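Local coordinates for protein beta-ketoacyl synthase (Pseudomonas aeruginosa, PDB 4CW4) that condenses acetyl-CoA with malonyl-ACP to make acetoacetyl-ACP, the primer with which bacterial fatty acid synthesis begins, at residues G407-A421 with F534-V548. Numbering follows the deposited sequence.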
loop_
_atom_site.group_PDB
_atom_site.type_symbol
_atom_site.label_atom_id
_atom_site.label_comp_id
_atom_site.label_asym_id
_atom_site.label_seq_id
_atom_site.Cartn_x
_atom_site.Cartn_y
_atom_site.Cartn_z
ATOM N N GLY A 407 16.920 12.848 0.855
ATOM C CA GLY A 407 17.572 12.930 -0.432
ATOM C C GLY A 407 17.037 14.009 -1.347
ATOM O O GLY A 407 16.163 14.798 -0.981
ATOM N N PRO A 408 17.561 14.044 -2.564
ATOM C CA PRO A 408 17.351 15.227 -3.399
ATOM C C PRO A 408 16.013 15.339 -4.118
ATOM O O PRO A 408 15.791 16.385 -4.714
ATOM C CB PRO A 408 18.471 15.142 -4.430
ATOM C CG PRO A 408 19.044 13.824 -4.329
ATOM C CD PRO A 408 18.701 13.235 -3.015
ATOM N N GLY A 409 15.157 14.325 -4.064
ATOM C CA GLY A 409 13.920 14.348 -4.819
ATOM C C GLY A 409 13.021 15.521 -4.470
ATOM O O GLY A 409 12.271 16.020 -5.311
ATOM N N ASN A 410 13.054 15.952 -3.215
ATOM C CA ASN A 410 12.170 17.029 -2.790
ATOM C C ASN A 410 12.545 18.376 -3.442
ATOM O O ASN A 410 11.697 19.249 -3.560
ATOM C CB ASN A 410 12.151 17.099 -1.259
ATOM C CG ASN A 410 10.997 17.904 -0.686
ATOM O OD1 ASN A 410 11.175 18.531 0.347
ATOM N ND2 ASN A 410 9.828 17.831 -1.273
ATOM N N TYR A 411 13.779 18.525 -3.932
ATOM C CA TYR A 411 14.116 19.709 -4.728
ATOM C C TYR A 411 13.222 19.777 -5.956
ATOM O O TYR A 411 12.706 20.822 -6.322
ATOM C CB TYR A 411 15.586 19.706 -5.159
ATOM C CG TYR A 411 16.559 20.122 -4.078
ATOM C CD1 TYR A 411 17.085 19.182 -3.198
ATOM C CD2 TYR A 411 16.958 21.451 -3.939
ATOM C CE1 TYR A 411 17.972 19.549 -2.205
ATOM C CE2 TYR A 411 17.852 21.827 -2.945
ATOM C CZ TYR A 411 18.347 20.863 -2.076
ATOM O OH TYR A 411 19.237 21.187 -1.078
ATOM N N LEU A 412 13.086 18.630 -6.604
ATOM C CA LEU A 412 12.330 18.509 -7.838
ATOM C C LEU A 412 10.832 18.719 -7.607
ATOM O O LEU A 412 10.185 19.427 -8.379
ATOM C CB LEU A 412 12.577 17.151 -8.482
ATOM C CG LEU A 412 13.901 16.985 -9.241
ATOM C CD1 LEU A 412 15.122 17.260 -8.392
ATOM C CD2 LEU A 412 13.980 15.592 -9.827
ATOM N N THR A 413 10.280 18.121 -6.548
ATOM C CA THR A 413 8.846 18.258 -6.313
ATOM C C THR A 413 8.473 19.705 -5.989
ATOM O O THR A 413 7.483 20.217 -6.499
ATOM C CB THR A 413 8.298 17.294 -5.225
ATOM O OG1 THR A 413 8.765 17.654 -3.918
ATOM C CG2 THR A 413 8.716 15.854 -5.500
ATOM N N VAL A 414 9.250 20.363 -5.140
ATOM C CA VAL A 414 8.936 21.742 -4.775
ATOM C C VAL A 414 9.092 22.680 -5.977
ATOM O O VAL A 414 8.229 23.506 -6.240
ATOM C CB VAL A 414 9.779 22.230 -3.574
ATOM C CG1 VAL A 414 9.462 23.686 -3.251
ATOM C CG2 VAL A 414 9.515 21.329 -2.342
ATOM N N ALA A 415 10.187 22.533 -6.713
ATOM C CA ALA A 415 10.424 23.371 -7.884
ATOM C C ALA A 415 9.299 23.203 -8.891
ATOM O O ALA A 415 8.762 24.198 -9.400
ATOM C CB ALA A 415 11.763 23.050 -8.524
ATOM N N LYS A 416 8.947 21.959 -9.210
ATOM C CA LYS A 416 7.890 21.734 -10.206
ATOM C C LYS A 416 6.548 22.270 -9.709
ATOM O O LYS A 416 5.743 22.795 -10.486
ATOM C CB LYS A 416 7.752 20.250 -10.556
ATOM C CG LYS A 416 8.919 19.684 -11.317
ATOM C CD LYS A 416 8.710 18.222 -11.642
ATOM C CE LYS A 416 7.642 18.035 -12.698
ATOM N NZ LYS A 416 7.389 16.617 -13.046
ATOM N N ALA A 417 6.299 22.143 -8.407
ATOM C CA ALA A 417 5.031 22.634 -7.848
ATOM C C ALA A 417 4.917 24.152 -8.011
ATOM O O ALA A 417 3.885 24.674 -8.453
ATOM C CB ALA A 417 4.892 22.229 -6.374
ATOM N N VAL A 418 5.973 24.859 -7.638
ATOM C CA VAL A 418 5.989 26.304 -7.771
ATOM C C VAL A 418 5.835 26.722 -9.249
ATOM O O VAL A 418 5.018 27.593 -9.563
ATOM C CB VAL A 418 7.244 26.912 -7.107
ATOM C CG1 VAL A 418 7.283 28.419 -7.320
ATOM C CG2 VAL A 418 7.232 26.615 -5.598
ATOM N N ALA A 419 6.572 26.081 -10.153
ATOM C CA ALA A 419 6.472 26.429 -11.562
ATOM C C ALA A 419 5.039 26.224 -12.049
ATOM O O ALA A 419 4.518 27.034 -12.832
ATOM C CB ALA A 419 7.431 25.592 -12.396
ATOM N N SER A 420 4.395 25.147 -11.601
ATOM C CA SER A 420 3.049 24.845 -12.074
ATOM C C SER A 420 2.075 25.925 -11.603
ATOM O O SER A 420 1.180 26.332 -12.351
ATOM C CB SER A 420 2.591 23.457 -11.636
ATOM O OG SER A 420 2.294 23.408 -10.256
ATOM N N ALA A 421 2.276 26.406 -10.370
ATOM C CA ALA A 421 1.428 27.451 -9.834
ATOM C C ALA A 421 1.637 28.763 -10.599
ATOM O O ALA A 421 0.687 29.491 -10.857
ATOM C CB ALA A 421 1.679 27.639 -8.333
ATOM N N PHE A 534 1.453 25.556 -1.037
ATOM C CA PHE A 534 2.272 24.420 -1.423
ATOM C C PHE A 534 2.382 23.482 -0.224
ATOM O O PHE A 534 2.939 23.849 0.825
ATOM C CB PHE A 534 3.642 24.910 -1.849
ATOM C CG PHE A 534 3.581 25.870 -3.004
ATOM C CD1 PHE A 534 3.334 25.408 -4.273
ATOM C CD2 PHE A 534 3.736 27.226 -2.810
ATOM C CE1 PHE A 534 3.262 26.265 -5.334
ATOM C CE2 PHE A 534 3.654 28.094 -3.869
ATOM C CZ PHE A 534 3.417 27.615 -5.136
ATOM N N ILE A 535 1.828 22.282 -0.382
ATOM C CA ILE A 535 1.899 21.241 0.641
ATOM C C ILE A 535 3.152 20.404 0.376
ATOM O O ILE A 535 3.286 19.834 -0.713
ATOM C CB ILE A 535 0.676 20.305 0.574
ATOM C CG1 ILE A 535 -0.655 21.072 0.582
ATOM C CG2 ILE A 535 0.724 19.302 1.714
ATOM C CD1 ILE A 535 -0.912 21.915 1.764
ATOM N N ASN A 536 4.066 20.344 1.342
ATOM C CA ASN A 536 5.310 19.625 1.155
ATOM C C ASN A 536 5.434 18.415 2.074
ATOM O O ASN A 536 5.114 18.486 3.267
ATOM C CB ASN A 536 6.511 20.546 1.364
ATOM C CG ASN A 536 7.768 19.976 0.727
ATOM O OD1 ASN A 536 7.714 19.418 -0.381
ATOM N ND2 ASN A 536 8.886 20.041 1.440
ATOM N N SER A 537 5.882 17.302 1.515
ATOM C CA SER A 537 5.924 16.053 2.274
ATOM C C SER A 537 7.006 15.107 1.788
ATOM O O SER A 537 7.448 15.121 0.631
ATOM C CB SER A 537 4.571 15.349 2.214
ATOM O OG SER A 537 4.457 14.295 3.147
ATOM N N LYS A 538 7.433 14.231 2.689
ATOM C CA LYS A 538 8.489 13.302 2.356
ATOM C C LYS A 538 8.420 12.204 3.355
ATOM O O LYS A 538 7.732 12.280 4.389
ATOM C CB LYS A 538 9.875 13.948 2.456
ATOM C CG LYS A 538 9.903 15.463 2.338
ATOM C CD LYS A 538 11.048 16.066 3.082
ATOM C CE LYS A 538 12.367 15.731 2.481
ATOM N NZ LYS A 538 13.245 16.933 2.439
ATOM N N GLY A 539 9.163 11.168 3.051
ATOM C CA GLY A 539 9.225 10.058 3.942
ATOM C C GLY A 539 10.420 9.273 3.541
ATOM O O GLY A 539 11.080 9.533 2.533
ATOM N N PHE A 540 10.691 8.318 4.396
ATOM C CA PHE A 540 11.577 7.181 4.133
ATOM C C PHE A 540 11.389 6.625 2.753
ATOM O O PHE A 540 10.308 6.728 2.168
ATOM C CB PHE A 540 11.297 5.994 5.088
ATOM C CG PHE A 540 11.419 6.310 6.550
ATOM C CD1 PHE A 540 11.895 7.539 6.995
ATOM C CD2 PHE A 540 11.047 5.357 7.487
ATOM C CE1 PHE A 540 12.002 7.809 8.352
ATOM C CE2 PHE A 540 11.151 5.617 8.845
ATOM C CZ PHE A 540 11.634 6.845 9.277
ATOM N N GLY A 541 12.452 5.995 2.256
ATOM C CA GLY A 541 12.382 5.209 1.055
ATOM C C GLY A 541 12.517 6.074 -0.168
ATOM O O GLY A 541 12.188 5.622 -1.232
ATOM N N GLY A 542 12.992 7.316 -0.035
ATOM C CA GLY A 542 13.118 8.169 -1.207
ATOM C C GLY A 542 11.758 8.564 -1.739
ATOM O O GLY A 542 11.512 8.518 -2.933
ATOM N N ASN A 543 10.874 8.959 -0.828
ATOM C CA ASN A 543 9.538 9.397 -1.175
ATOM C C ASN A 543 9.387 10.882 -0.903
ATOM O O ASN A 543 9.619 11.329 0.208
ATOM C CB ASN A 543 8.510 8.553 -0.405
ATOM C CG ASN A 543 8.376 7.153 -0.990
ATOM O OD1 ASN A 543 7.852 6.983 -2.093
ATOM N ND2 ASN A 543 8.875 6.151 -0.280
ATOM N N ASN A 544 9.042 11.646 -1.933
ATOM C CA ASN A 544 8.867 13.093 -1.808
ATOM C C ASN A 544 7.667 13.508 -2.627
ATOM O O ASN A 544 7.450 12.987 -3.718
ATOM C CB ASN A 544 10.083 13.863 -2.344
ATOM C CG ASN A 544 11.393 13.396 -1.740
ATOM O OD1 ASN A 544 11.788 13.828 -0.653
ATOM N ND2 ASN A 544 12.080 12.507 -2.444
ATOM N N ALA A 545 6.908 14.477 -2.129
ATOM C CA ALA A 545 5.783 15.005 -2.890
ATOM C C ALA A 545 5.502 16.429 -2.507
ATOM O O ALA A 545 5.713 16.815 -1.357
ATOM C CB ALA A 545 4.525 14.150 -2.695
ATOM N N SER A 546 5.023 17.202 -3.487
ATOM C CA SER A 546 4.531 18.545 -3.226
ATOM C C SER A 546 3.234 18.763 -3.983
ATOM O O SER A 546 3.118 18.392 -5.156
ATOM C CB SER A 546 5.551 19.608 -3.642
ATOM O OG SER A 546 6.800 19.385 -3.029
ATOM N N GLY A 547 2.244 19.323 -3.295
ATOM C CA GLY A 547 0.949 19.604 -3.890
ATOM C C GLY A 547 0.636 21.083 -3.986
ATOM O O GLY A 547 1.098 21.877 -3.154
ATOM N N VAL A 548 -0.187 21.440 -4.968
ATOM C CA VAL A 548 -0.616 22.820 -5.185
ATOM C C VAL A 548 -2.109 22.942 -4.906
ATOM O O VAL A 548 -2.930 22.256 -5.522
ATOM C CB VAL A 548 -0.326 23.265 -6.638
ATOM C CG1 VAL A 548 -0.730 24.721 -6.838
ATOM C CG2 VAL A 548 1.140 23.079 -6.965
HETATM O O HOH W 1 13.838 12.354 0.505
HETATM O O HOH W 2 15.550 16.201 0.907
#
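N410 and N536 meet with their amides nearly coplanar, 9° apart, and exchange a reciprocal pair of hydrogen bonds: N410 ND2 to N536 OD1 at 2.8 Å and N536 ND2 to N410 OD1 at 3.0 Å. Both bonds are almost straight and each uses a carbonyl lone pair, a match suited to asparagine's paired donor and acceptor. Both CG atoms stand anti to their backbone N (chi1 -164° in N410, -160° in N536), which brings the two amides together between helix and hairpin. The hydroxyls extend this buried network: T413 OG1 takes the other N-H of N410 and donates to S546 OG at 2.8 Å, while S546 OG donates to N536 OD1, closing a ring of bonds. N536 ND2 also bonds E450, so both ends of this amide are fixed. N544 turns its ND2 to D397, which also accepts from G409 N; G409, lacking a side chain, leaves room for that amide.

Farther along, the packing is apolar. V418 CG2 lies over one face of the F534 ring, 4.0 Å from its centroid, a CH-pi contact; A421 CB meets the ring edge at CZ, 3.6 Å away. Alanine keeps the helix close here, A417 CB resting 3.8 Å from S546 CB.

Helix 409-425 thus covers the hairpin of strands 532-539 and 543-550 in the thiolase-like fold, with helix 444-461 beside N410 and strand 387-394 flanking strand 543-550.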